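Local coordinates for protein beta-galactosidase (Trichoderma reesei, PDB 3OG2) that probably hydrolyses terminal non-reducing beta-D-galactose residues from beta-D-galactosides, as a glycosylated member of glycoside hydrolase family 35, at residues 29-32 with 38-41; 148-153 with 200-205; 326-331 with 348-353; 673-678 with 847-852; 717-722 with 807-812. One frame throughout, in Å; residues are numbered along the deposited sequence. Where two conformers were deposited one is given.

Overall arrangement
Contacts 1, 2 and 3 belong to the TIM-barrel part of the chain, contacts 4 and 5 to the all-beta domains at the far side of the molecule. Contact 3 is buried near the centre and joins two parts of one long loop by a short hydrogen bond and waters; contact 5 is also buried, with a methyl on a ring face and no hydrogen bond between its segments. Contacts 1, 2 and 4 are partly buried and polar: a salt bridge, a glutamine between two helices, and an arginine beside a tyrosine. Contacts 4 and 5 have centres about 25 Å apart and are tied directly, D677 OD2 lying 2.8 Å from R718 NH1; those of contacts 1 and 5 are about 70 Å apart.

Contact 1 of 5, residues 29-32 with 38-41; sequences DEHS and ERVV
The Asx turn in loop 29-32, between strands 26-28 and 33-35 of the barrel domain's sheet, meets strand 38-47 through a salt bridge from D29 to R39. The guanidinium takes the carboxylate end-on, one nitrogen to each oxygen. R39 NH1 lies 2.9 Å from D29 OD1 in a nearly straight bond (170°), and R39 NH2 lies 2.7 Å from D29 OD2, which offers its syn lone pair. The two planes are turned 37° apart, and D29 OD2 is tilted from the guanidinium plane while D29 OD1 lies in it. The extended R39 chain passes beside S32, whose OG takes a further bond from R39 NH1 at 3.0 Å. That hydroxyl faces the arginine because it sits between the backbone N and carbonyl carbon of S32 (chi1 72°). H31 CB packs 3.5 Å from R39 NH1, and the imidazole turns its edge to R39 NH2. Within the turn, H31 N donates to D29 OD1 from above the carboxylate plane at 2.9 Å. A longer bond of 3.3 Å joins S32 N to D29 OD1. Nearby, V40 pairs with L33 through the backbone, and I376 of helix 374-377 touches H31 and S32. Three donors on D29 OD1, one of them cationic, hold the carboxylate against rotation and would probably favour its ionised form.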
# COMPACT_ATOMS: atom_id res chain seq x y z
N ASP A 29 -13.04 -14.49 21.04
CA ASP A 29 -13.25 -15.91 21.27
C ASP A 29 -13.07 -16.67 19.98
O ASP A 29 -12.37 -16.17 19.04
CB ASP A 29 -14.63 -16.08 21.93
CG ASP A 29 -15.82 -15.79 21.05
OD1 ASP A 29 -15.66 -15.48 19.82
OD2 ASP A 29 -16.97 -15.85 21.54
N GLU A 30 -13.61 -17.86 19.85
CA GLU A 30 -13.37 -18.67 18.66
C GLU A 30 -13.91 -17.98 17.42
O GLU A 30 -13.41 -18.32 16.34
CB GLU A 30 -14.04 -20.04 18.78
CG GLU A 30 -13.64 -20.90 19.92
CD GLU A 30 -14.44 -20.69 21.19
OE1 GLU A 30 -15.02 -19.63 21.51
OE2 GLU A 30 -14.44 -21.70 21.93
N HIS A 31 -14.91 -17.10 17.59
CA HIS A 31 -15.60 -16.57 16.39
C HIS A 31 -15.14 -15.22 15.92
O HIS A 31 -15.11 -14.95 14.73
CB HIS A 31 -17.12 -16.49 16.65
CG HIS A 31 -17.66 -17.78 17.18
ND1 HIS A 31 -17.61 -18.93 16.47
CD2 HIS A 31 -18.25 -18.04 18.38
CE1 HIS A 31 -18.18 -19.91 17.21
NE2 HIS A 31 -18.57 -19.37 18.37
N SER A 32 -14.79 -14.34 16.88
CA SER A 32 -14.49 -12.94 16.49
C SER A 32 -13.78 -12.22 17.61
O SER A 32 -13.78 -12.63 18.78
CB SER A 32 -15.77 -12.18 16.11
OG SER A 32 -16.55 -11.88 17.26
N GLU A 38 -18.77 -5.62 21.73
CA GLU A 38 -19.54 -5.84 20.53
C GLU A 38 -18.76 -6.78 19.61
O GLU A 38 -17.61 -6.46 19.29
CB GLU A 38 -19.76 -4.49 19.80
CG GLU A 38 -20.57 -4.66 18.51
CD GLU A 38 -20.66 -3.43 17.64
OE1 GLU A 38 -19.96 -2.42 17.86
OE2 GLU A 38 -21.50 -3.45 16.70
N ARG A 39 -19.37 -7.87 19.17
CA ARG A 39 -18.72 -8.68 18.15
C ARG A 39 -18.56 -7.88 16.87
O ARG A 39 -19.50 -7.15 16.49
CB ARG A 39 -19.56 -9.91 17.79
CG ARG A 39 -19.54 -11.00 18.87
CD ARG A 39 -20.15 -12.24 18.22
NE ARG A 39 -20.18 -13.36 19.18
CZ ARG A 39 -19.15 -14.14 19.48
NH1 ARG A 39 -17.94 -13.92 18.89
NH2 ARG A 39 -19.34 -15.12 20.36
N VAL A 40 -17.45 -8.05 16.17
CA VAL A 40 -17.23 -7.30 14.93
C VAL A 40 -16.48 -8.19 13.95
O VAL A 40 -15.69 -9.05 14.36
CB VAL A 40 -16.51 -5.99 15.24
CG1 VAL A 40 -15.16 -6.22 15.95
CG2 VAL A 40 -16.27 -5.14 13.98
N VAL A 41 -16.72 -8.01 12.67
CA VAL A 41 -15.87 -8.52 11.62
C VAL A 41 -14.83 -7.43 11.39
O VAL A 41 -15.23 -6.31 10.95
CB VAL A 41 -16.62 -8.85 10.33
CG1 VAL A 41 -15.63 -9.24 9.21
CG2 VAL A 41 -17.64 -9.93 10.55

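Contact 2 of 5, residues 148-153 with 200-205; sequences HATDNY and IDQARN
T150 and D151 of helix 144-163 both receive the amide nitrogen of Q202, which stands on helix 193-205; the two helices belong to the TIM-barrel domain and are separated in sequence by strand 172-177. Along the first helix, H148 comes first and does its work indirectly: its ND1 donates to D151 OD2 at 3.1 Å, on the syn side of the carboxylate, and so helps to fix the plane of the acid that meets Q202. T150 follows. Its OG1, placed between the backbone N and the carbonyl carbon (chi1 70°), accepts from Q202 NE2 at 3.0 Å with an angle of 153°, and is also bonded to the carbonyl O of L147 one turn back. D151 supplies the second acceptor: OD1 uses its anti lone pair toward Q202 NE2 at 2.9 Å, the carboxylate and amide planes standing 69° apart, and the hydroxyl of Y198 holds the same oxygen. The Q202 chain is extended beyond CG, which carries its amide over to the other helix at about a right angle to both partners. An alanine in place of Q202 would probably leave T150 OG1 and D151 OD1 without their shared donor and the bridging water with one partner fewer. Both hydrogens of NE2 are used, the one on the side of OE1 going to T150; Q202 OE1 itself accepts from that water at 2.8 Å, and the same water also donates to T150 OG1 at 2.8 Å.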
# COMPACT_ATOMS: atom_id res chain seq x y z
N HIS A 148 19.86 -6.49 21.40
CA HIS A 148 20.03 -5.22 22.09
C HIS A 148 20.10 -4.08 21.08
O HIS A 148 19.72 -2.95 21.42
CB HIS A 148 21.22 -5.34 23.04
CG HIS A 148 20.98 -6.36 24.11
ND1 HIS A 148 19.78 -6.60 24.75
CD2 HIS A 148 21.90 -7.20 24.64
CE1 HIS A 148 19.95 -7.57 25.64
NE2 HIS A 148 21.20 -7.93 25.57
N ALA A 149 20.47 -4.33 19.82
CA ALA A 149 20.39 -3.30 18.77
C ALA A 149 18.94 -2.86 18.53
O ALA A 149 18.75 -1.73 18.07
CB ALA A 149 21.00 -3.79 17.47
N THR A 150 17.95 -3.71 18.83
CA THR A 150 16.53 -3.37 18.59
C THR A 150 15.87 -2.66 19.77
O THR A 150 14.75 -2.14 19.64
CB THR A 150 15.68 -4.61 18.27
OG1 THR A 150 15.52 -5.42 19.45
CG2 THR A 150 16.23 -5.44 17.13
N ASP A 151 16.53 -2.68 20.93
CA ASP A 151 15.83 -2.28 22.15
C ASP A 151 15.40 -0.82 22.13
O ASP A 151 14.28 -0.50 22.55
CB ASP A 151 16.73 -2.44 23.39
CG ASP A 151 16.86 -3.90 23.83
OD1 ASP A 151 15.96 -4.73 23.57
OD2 ASP A 151 17.86 -4.18 24.53
N ASN A 152 16.25 0.09 21.71
CA ASN A 152 15.91 1.51 21.75
C ASN A 152 14.74 1.77 20.82
O ASN A 152 13.81 2.51 21.19
CB ASN A 152 17.15 2.32 21.34
CG ASN A 152 16.91 3.82 21.52
OD1 ASN A 152 16.42 4.28 22.55
ND2 ASN A 152 17.30 4.61 20.52
N TYR A 153 14.75 1.22 19.62
CA TYR A 153 13.65 1.45 18.69
C TYR A 153 12.38 0.89 19.26
O TYR A 153 11.34 1.59 19.26
CB TYR A 153 14.00 0.73 17.34
CG TYR A 153 12.78 0.65 16.46
CD1 TYR A 153 12.24 1.81 15.84
CD2 TYR A 153 12.15 -0.57 16.22
CE1 TYR A 153 11.09 1.68 15.02
CE2 TYR A 153 11.04 -0.68 15.43
CZ TYR A 153 10.51 0.45 14.83
OH TYR A 153 9.40 0.34 14.03
N ILE A 200 8.09 -10.27 22.22
CA ILE A 200 6.86 -9.95 22.93
C ILE A 200 7.10 -9.12 24.19
O ILE A 200 6.38 -8.14 24.43
CB ILE A 200 6.09 -11.26 23.30
CG1 ILE A 200 5.54 -11.91 22.01
CG2 ILE A 200 5.01 -11.02 24.33
CD1 ILE A 200 5.02 -13.33 22.23
N ASP A 201 8.09 -9.53 24.98
CA ASP A 201 8.40 -8.82 26.21
C ASP A 201 8.74 -7.35 25.93
O ASP A 201 8.36 -6.48 26.74
CB ASP A 201 9.58 -9.45 26.95
CG ASP A 201 9.39 -10.81 27.56
OD1 ASP A 201 8.22 -11.28 27.72
OD2 ASP A 201 10.42 -11.47 27.93
N GLN A 202 9.45 -7.09 24.83
CA GLN A 202 9.77 -5.66 24.57
C GLN A 202 8.51 -4.84 24.44
O GLN A 202 8.40 -3.71 24.88
CB GLN A 202 10.55 -5.49 23.27
CG GLN A 202 11.97 -6.09 23.28
CD GLN A 202 12.58 -5.91 21.91
OE1 GLN A 202 12.00 -6.41 20.91
NE2 GLN A 202 13.69 -5.21 21.81
N ALA A 203 7.51 -5.42 23.71
CA ALA A 203 6.26 -4.67 23.49
C ALA A 203 5.49 -4.56 24.79
O ALA A 203 4.98 -3.47 25.15
CB ALA A 203 5.44 -5.38 22.42
N ARG A 204 5.36 -5.65 25.58
CA ARG A 204 4.61 -5.60 26.84
C ARG A 204 5.28 -4.60 27.79
O ARG A 204 4.61 -3.86 28.49
CB ARG A 204 4.57 -7.00 27.48
CG ARG A 204 3.69 -7.95 26.69
CD ARG A 204 2.24 -7.50 26.63
NE ARG A 204 1.32 -8.52 26.15
CZ ARG A 204 0.19 -8.32 25.46
NH1 ARG A 204 -0.17 -7.08 25.14
NH2 ARG A 204 -0.53 -9.36 25.10
N ASN A 205 6.63 -4.62 27.83
CA ASN A 205 7.37 -3.75 28.75
C ASN A 205 7.15 -2.29 28.39
O ASN A 205 7.24 -1.44 29.30
CB ASN A 205 8.86 -4.05 28.70
CG ASN A 205 9.28 -5.35 29.34
OD1 ASN A 205 10.42 -5.84 29.11
ND2 ASN A 205 8.41 -5.94 30.11
O HOH W 1 13.63 -7.46 18.91

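Contact 3 of 5, residues 326-331 with 348-353; sequences GGTNWG and IREDRR
T328 and E350 cross at about a right angle, the threonine hydroxyl meeting the end of the glutamate. T328 OG1 donates to E350 OE2 over a short 2.6 Å, and that oxygen accepts on its anti lone pair, turned away from OE1. The glutamate chain lies extended, with CG anti to the backbone N (chi1 179°), and runs past the carbonyl of G327, whose O is 3.4 Å from E350 CG. T328 CG2 rests beside the carboxylate, 3.4 Å from E350 OE2. The remaining oxygen, E350 OE1, is bonded to the hydroxyl of S341, so both carboxylate oxygens are held. Both segments belong to the long loop between strand 318-321 of the TIM barrel and helix 357-370, and G326 lies about 9 Å from the side chain of E122, which binds galactose. A leucine in place of E350 would probably leave the hydroxyls of T328 and S341 without the carboxylate they share, T328 OG1 keeping a water. One water joins the backbones, accepting from G326 N and donating to I348 O at 2.7 Å; a second donates to T328 OG1 at 2.8 Å and to E350 O. E350 is the second residue of a type I turn, R349 to R352; the next, D351, reaches just past it, its OD2 receiving R353 NE at 2.8 Å and R353 NH2 in a side-on salt bridge.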
# COMPACT_ATOMS: atom_id res chain seq x y z
N GLY A 326 -0.91 1.86 -1.46
CA GLY A 326 0.49 1.56 -1.44
C GLY A 326 1.38 2.76 -1.28
O GLY A 326 2.39 2.73 -0.56
N GLY A 327 1.09 3.90 -1.95
CA GLY A 327 1.97 5.05 -1.87
C GLY A 327 3.28 4.87 -2.66
O GLY A 327 3.32 4.18 -3.70
N THR A 328 4.32 5.54 -2.17
CA THR A 328 5.51 5.69 -2.98
C THR A 328 6.77 5.41 -2.18
O THR A 328 6.87 5.86 -1.01
CB THR A 328 5.59 7.15 -3.49
OG1 THR A 328 4.33 7.42 -4.19
CG2 THR A 328 6.71 7.37 -4.46
N ASN A 329 7.73 4.71 -2.78
CA ASN A 329 9.04 4.51 -2.16
C ASN A 329 9.91 5.75 -2.42
O ASN A 329 10.95 5.65 -3.14
CB ASN A 329 9.70 3.26 -2.73
CG ASN A 329 8.86 2.03 -2.53
OD1 ASN A 329 8.38 1.78 -1.42
ND2 ASN A 329 8.63 1.27 -3.61
N TRP A 330 9.51 6.89 -1.88
CA TRP A 330 10.31 8.10 -2.05
C TRP A 330 11.58 8.00 -1.25
O TRP A 330 11.74 7.16 -0.34
CB TRP A 330 9.42 9.32 -1.63
CG TRP A 330 9.16 9.28 -0.15
CD1 TRP A 330 8.18 8.61 0.51
CD2 TRP A 330 9.95 9.96 0.84
NE1 TRP A 330 8.31 8.82 1.86
CE2 TRP A 330 9.39 9.63 2.10
CE3 TRP A 330 11.10 10.77 0.80
CZ2 TRP A 330 9.92 10.12 3.31
CZ3 TRP A 330 11.61 11.25 2.00
CH2 TRP A 330 11.03 10.92 3.20
N GLY A 331 12.54 8.87 -1.59
CA GLY A 331 13.73 9.02 -0.72
C GLY A 331 14.48 7.73 -0.48
O GLY A 331 14.95 7.51 0.63
N ILE A 348 -6.79 1.44 -4.00
CA ILE A 348 -6.56 2.89 -4.03
C ILE A 348 -5.22 3.13 -4.71
O ILE A 348 -4.22 2.56 -4.26
CB ILE A 348 -6.58 3.48 -2.62
CG1 ILE A 348 -7.86 3.10 -1.87
CG2 ILE A 348 -6.36 4.97 -2.69
CD1 ILE A 348 -7.92 3.52 -0.41
N ARG A 349 -5.22 3.89 -5.80
CA ARG A 349 -3.99 4.08 -6.56
C ARG A 349 -2.97 4.89 -5.75
O ARG A 349 -3.31 5.57 -4.75
CB ARG A 349 -4.27 4.90 -7.80
CG ARG A 349 -5.12 4.16 -8.86
CD ARG A 349 -5.26 5.12 -10.04
NE ARG A 349 -6.14 4.60 -11.10
CZ ARG A 349 -5.72 3.83 -12.07
NH1 ARG A 349 -4.43 3.44 -12.17
NH2 ARG A 349 -6.61 3.45 -13.00
N GLU A 350 -1.73 4.89 -6.24
CA GLU A 350 -0.64 5.66 -5.62
C GLU A 350 -0.98 7.12 -5.51
O GLU A 350 -0.57 7.76 -4.55
CB GLU A 350 0.59 5.44 -6.52
CG GLU A 350 1.81 6.20 -6.05
CD GLU A 350 3.06 5.80 -6.84
OE1 GLU A 350 2.90 5.16 -7.92
OE2 GLU A 350 4.19 6.09 -6.39
N ASP A 351 -1.71 7.65 -6.51
CA ASP A 351 -2.13 9.07 -6.48
C ASP A 351 -3.46 9.25 -5.74
O ASP A 351 -4.03 10.36 -5.78
CB ASP A 351 -2.14 9.62 -7.90
CG ASP A 351 -3.21 9.02 -8.78
OD1 ASP A 351 -4.07 8.25 -8.30
OD2 ASP A 351 -3.23 9.32 -10.01
N ARG A 352 -3.95 8.23 -5.07
CA ARG A 352 -5.11 8.18 -4.16
C ARG A 352 -6.43 8.12 -4.92
O ARG A 352 -7.50 8.20 -4.29
CB ARG A 352 -5.10 9.25 -3.04
CG ARG A 352 -3.71 9.37 -2.40
CD ARG A 352 -3.66 10.44 -1.31
NE ARG A 352 -4.22 11.68 -1.80
CZ ARG A 352 -3.66 12.52 -2.65
NH1 ARG A 352 -2.43 12.30 -3.12
NH2 ARG A 352 -4.36 13.61 -3.00
N ARG A 353 -6.40 7.95 -6.24
CA ARG A 353 -7.66 7.84 -6.98
C ARG A 353 -8.31 6.46 -6.71
O ARG A 353 -7.61 5.46 -6.54
CB ARG A 353 -7.49 8.02 -8.49
CG ARG A 353 -7.22 9.47 -8.87
CD ARG A 353 -7.07 9.57 -10.38
NE ARG A 353 -5.88 8.91 -10.90
CZ ARG A 353 -5.75 8.14 -11.97
NH1 ARG A 353 -6.75 7.80 -12.80
NH2 ARG A 353 -4.55 7.65 -12.27
O HOH W 2 -1.49 2.39 -4.12
O HOH W 3 2.08 8.42 -2.79

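Contact 4 of 5, residues 673-678 with 847-852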
# COMPACT_ATOMS: atom_id res chain seq x y z
N SER A 673 40.99 17.43 -12.76
CA SER A 673 42.32 17.33 -12.17
C SER A 673 42.48 18.23 -10.94
O SER A 673 43.33 18.05 -10.09
CB SER A 673 43.42 17.68 -13.17
OG SER A 673 43.59 16.80 -14.26
N ASN A 674 41.63 19.26 -10.85
CA ASN A 674 41.84 20.15 -9.69
C ASN A 674 41.13 19.63 -8.48
O ASN A 674 41.15 20.26 -7.42
CB ASN A 674 41.36 21.55 -10.12
CG ASN A 674 39.86 21.57 -10.45
OD1 ASN A 674 39.08 20.62 -10.30
ND2 ASN A 674 39.39 22.74 -10.91
N TYR A 675 40.46 18.49 -8.51
CA TYR A 675 39.57 18.14 -7.41
C TYR A 675 40.35 17.83 -6.14
O TYR A 675 41.30 17.06 -6.19
CB TYR A 675 38.72 16.91 -7.79
CG TYR A 675 37.65 16.66 -6.78
CD1 TYR A 675 36.54 17.50 -6.71
CD2 TYR A 675 37.73 15.58 -5.91
CE1 TYR A 675 35.52 17.31 -5.80
CE2 TYR A 675 36.72 15.39 -4.99
CZ TYR A 675 35.63 16.22 -4.94
OH TYR A 675 34.66 15.97 -4.00
N ASP A 676 39.91 18.38 -5.02
CA ASP A 676 40.49 18.08 -3.71
C ASP A 676 39.57 17.11 -2.97
O ASP A 676 38.39 17.45 -2.79
CB ASP A 676 40.64 19.37 -2.92
CG ASP A 676 41.19 19.19 -1.53
OD1 ASP A 676 40.53 18.66 -0.62
OD2 ASP A 676 42.30 19.65 -1.24
N ASP A 677 40.08 15.96 -2.52
CA ASP A 677 39.24 15.03 -1.75
C ASP A 677 39.76 14.91 -0.32
O ASP A 677 39.49 13.89 0.34
CB ASP A 677 39.17 13.69 -2.46
CG ASP A 677 40.46 12.91 -2.54
OD1 ASP A 677 41.43 13.32 -1.87
OD2 ASP A 677 40.54 11.85 -3.21
N SER A 678 40.50 15.89 0.19
CA SER A 678 41.06 15.86 1.53
C SER A 678 39.95 15.72 2.57
O SER A 678 40.26 15.22 3.68
CB SER A 678 41.91 17.11 1.82
OG SER A 678 41.08 18.28 1.78
N PHE A 847 25.94 16.68 -6.05
CA PHE A 847 24.87 17.71 -5.85
C PHE A 847 24.09 17.44 -4.56
O PHE A 847 23.64 18.41 -3.89
CB PHE A 847 23.92 17.82 -7.04
CG PHE A 847 22.93 16.66 -7.17
CD1 PHE A 847 21.66 16.80 -6.66
CD2 PHE A 847 23.27 15.46 -7.77
CE1 PHE A 847 20.69 15.81 -6.73
CE2 PHE A 847 22.32 14.44 -7.87
CZ PHE A 847 21.05 14.61 -7.33
N GLU A 848 23.87 16.16 -4.20
CA GLU A 848 23.15 15.82 -2.96
C GLU A 848 23.97 16.21 -1.74
O GLU A 848 23.43 16.76 -0.77
CB GLU A 848 22.87 14.29 -2.95
CG GLU A 848 22.02 13.82 -4.12
CD GLU A 848 21.78 12.32 -4.08
OE1 GLU A 848 22.74 11.52 -4.35
OE2 GLU A 848 20.62 11.94 -3.79
N ARG A 849 25.29 15.90 -1.80
CA ARG A 849 26.12 16.20 -0.65
C ARG A 849 26.10 17.70 -0.37
O ARG A 849 26.16 18.10 0.80
CB ARG A 849 27.59 15.77 -0.89
CG ARG A 849 27.68 14.25 -1.16
CD ARG A 849 29.14 13.81 -1.14
NE ARG A 849 30.09 14.55 -1.96
CZ ARG A 849 30.62 14.20 -3.12
NH1 ARG A 849 30.27 13.09 -3.76
NH2 ARG A 849 31.53 14.97 -3.68
N GLN A 850 26.04 18.53 -1.40
CA GLN A 850 26.08 19.98 -1.20
C GLN A 850 24.70 20.51 -0.80
O GLN A 850 24.60 21.67 -0.39
CB GLN A 850 26.46 20.69 -2.50
CG GLN A 850 27.81 20.20 -3.08
CD GLN A 850 28.89 21.01 -2.35
OE1 GLN A 850 28.96 22.25 -2.44
NE2 GLN A 850 29.69 20.35 -1.58
N GLY A 851 23.64 19.72 -0.92
CA GLY A 851 22.31 20.27 -0.64
C GLY A 851 21.71 20.98 -1.86
O GLY A 851 20.72 21.69 -1.69
N PHE A 852 22.29 20.81 -3.06
CA PHE A 852 21.82 21.55 -4.23
C PHE A 852 20.47 21.05 -4.72
O PHE A 852 19.86 21.75 -5.53
CB PHE A 852 22.80 21.49 -5.40
CG PHE A 852 24.10 22.24 -5.16
CD1 PHE A 852 24.23 23.15 -4.12
CD2 PHE A 852 25.18 21.99 -5.99
CE1 PHE A 852 25.46 23.83 -3.94
CE2 PHE A 852 26.37 22.70 -5.86
CZ PHE A 852 26.50 23.61 -4.82
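Y675 and R849 meet from opposite directions, the phenol oxygen Y675 OH lying 3.3 Å from R849 NH2. The angle is poor for a hydrogen bond, and with the ring and guanidinium planes 68° apart the approach is oblique for both groups. Each polar end has its stronger partner elsewhere: Y675 OH is bonded to W680 NE1, while R849 NH2 makes salt bridges with E670 and with the terminal carboxylate of Y1003. R849 NH1 bonds to the carbonyl O of G844, so the tight part is the buried guanidinium, held by several partners, and the tyrosine lies alongside an ion cluster. A bend at chi3 (-51°) swings the arginine's end toward this cluster. The contact brings together the two all-beta domains of the C-terminal part, the loop before strand 713-720 on one hand and helix 846-850 on the other. That helix closes in a Schellman motif at G851, whose positive phi lets F852 N reach F847 O at 2.9 Å and G851 N reach E848 O at 3.0 Å. Within this helix end, Q850 CB sits 3.5 Å above the plane of the F852 ring, over its centre. The contact as a whole is slight: 49 Å² is buried between the segments, and the nearest CA atoms, those of Y675 and F847, are 14.8 Å apart. Against the buried R849, Y675 is partly exposed and its loop neighbours N674, D676 and S678 are exposed. D676 OD1 accepts S678 N at 2.9 Å, an Asx turn within the loop.

Contact 5 of 5, residues 717-722 with 807-812; sequences GRFTAR and YALTSS
F719 and L809 face each other inside a beta sandwich in the all-beta C-terminal part of the chain, F719 from strand 713-720 of the five-stranded sheet and L809 from strand 803-811 at the edge of a three-stranded one. The chief interaction is a CH-pi contact: L809 CD2 lies over one face of the phenylalanine ring, 3.7 Å from its centroid and 18° off the ring normal. The methyl is displaced toward the CG side of the ring, so its shortest approach is 3.5 Å to F719 CG. CG of F719 stands between the backbone N and the carbonyl carbon (chi1 67°), turning the ring into the sandwich. In the leucine, which crosses it at about a right angle, chi1 (-178°, CG anti to its N) carries the isopropyl group toward the ring, and chi2 puts CD2 at its face. Further apolar packing comes from L778 against F719 and from L728 against L809, which makes these two side chains part of the sandwich core. No hydrogen bond spans the two segments; the strands belong to different sheets, and F719 pairs with Y776 by its backbone. Looser contact occurs near the ends of the strands, where the CA atoms of R722 and S811 come to 6.1 Å. The exposed arginine and the buried serine touch through their first carbons. Polar links there run to other residues: R722 N bonds to Q726, and S811 OG to S813 OG and A815 N. R722 CB lies 4.2 Å from S811 CB.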
# COMPACT_ATOMS: atom_id res chain seq x y z
N GLY A 717 40.24 5.61 -5.60
CA GLY A 717 41.38 4.75 -5.34
C GLY A 717 42.66 5.30 -5.95
O GLY A 717 42.74 5.48 -7.18
N ARG A 718 43.66 5.57 -5.11
CA ARG A 718 44.95 6.08 -5.57
C ARG A 718 45.94 4.93 -5.79
O ARG A 718 46.07 4.06 -4.91
CB ARG A 718 45.55 6.99 -4.51
CG ARG A 718 44.99 8.39 -4.50
CD ARG A 718 45.40 9.11 -3.23
NE ARG A 718 45.12 10.54 -3.21
CZ ARG A 718 43.94 11.10 -3.07
NH1 ARG A 718 42.84 10.33 -2.93
NH2 ARG A 718 43.82 12.43 -3.06
N PHE A 719 46.65 4.97 -6.90
CA PHE A 719 47.74 4.03 -7.08
C PHE A 719 48.88 4.72 -7.83
O PHE A 719 48.65 5.75 -8.50
CB PHE A 719 47.29 2.78 -7.87
CG PHE A 719 46.92 3.00 -9.33
CD1 PHE A 719 45.59 3.28 -9.68
CD2 PHE A 719 47.88 2.91 -10.35
CE1 PHE A 719 45.28 3.45 -11.04
CE2 PHE A 719 47.58 3.10 -11.67
CZ PHE A 719 46.25 3.35 -12.03
N THR A 720 50.07 4.12 -7.75
CA THR A 720 51.21 4.60 -8.56
C THR A 720 51.44 3.65 -9.68
O THR A 720 51.55 2.45 -9.47
CB THR A 720 52.44 4.65 -7.61
OG1 THR A 720 52.15 5.58 -6.56
CG2 THR A 720 53.63 5.10 -8.46
N ALA A 721 51.46 4.15 -10.92
CA ALA A 721 51.63 3.24 -12.04
C ALA A 721 52.97 2.55 -11.98
O ALA A 721 54.01 3.21 -11.82
CB ALA A 721 51.45 3.97 -13.37
N ARG A 722 52.96 1.22 -12.17
CA ARG A 722 54.18 0.44 -12.25
C ARG A 722 54.58 0.14 -13.68
O ARG A 722 55.78 0.09 -13.98
CB ARG A 722 54.02 -0.88 -11.48
CG ARG A 722 53.95 -0.48 -9.98
CD ARG A 722 55.05 -1.23 -9.24
NE ARG A 722 54.44 -1.75 -7.99
CZ ARG A 722 54.30 -3.07 -7.86
NH1 ARG A 722 54.72 -3.82 -8.87
NH2 ARG A 722 53.76 -3.59 -6.78
N TYR A 807 38.70 -6.41 -5.85
CA TYR A 807 39.41 -5.80 -6.97
C TYR A 807 40.80 -6.41 -7.07
O TYR A 807 41.32 -6.97 -6.13
CB TYR A 807 39.52 -4.28 -6.78
CG TYR A 807 40.37 -3.84 -5.63
CD1 TYR A 807 41.76 -3.61 -5.76
CD2 TYR A 807 39.81 -3.62 -4.38
CE1 TYR A 807 42.56 -3.21 -4.71
CE2 TYR A 807 40.58 -3.20 -3.30
CZ TYR A 807 41.93 -3.02 -3.48
OH TYR A 807 42.67 -2.58 -2.42
N ALA A 808 41.40 -6.16 -8.22
CA ALA A 808 42.80 -6.56 -8.39
C ALA A 808 43.35 -5.61 -9.45
O ALA A 808 42.73 -5.44 -10.51
CB ALA A 808 42.95 -7.99 -8.86
N LEU A 809 44.47 -5.02 -9.19
CA LEU A 809 45.14 -4.16 -10.17
C LEU A 809 46.51 -4.78 -10.41
O LEU A 809 47.27 -4.97 -9.45
CB LEU A 809 45.28 -2.75 -9.59
CG LEU A 809 45.94 -1.76 -10.57
CD1 LEU A 809 45.17 -1.61 -11.88
CD2 LEU A 809 46.06 -0.40 -9.88
N THR A 810 46.83 -5.10 -11.66
CA THR A 810 48.06 -5.82 -11.93
C THR A 810 48.84 -5.07 -13.03
O THR A 810 48.24 -4.49 -13.94
CB THR A 810 47.81 -7.29 -12.36
OG1 THR A 810 46.81 -7.27 -13.39
CG2 THR A 810 47.30 -8.18 -11.23
N SER A 811 50.17 -5.11 -12.88
CA SER A 811 51.01 -4.56 -13.90
C SER A 811 51.09 -5.54 -15.07
O SER A 811 50.62 -6.70 -15.01
CB SER A 811 52.43 -4.31 -13.38
OG SER A 811 53.14 -5.56 -13.44
N SER A 812 51.73 -5.04 -16.13
CA SER A 812 51.80 -5.89 -17.34
C SER A 812 52.75 -7.05 -17.12
O SER A 812 52.84 -7.88 -18.03
CB SER A 812 52.19 -5.06 -18.56
OG SER A 812 53.40 -4.36 -18.35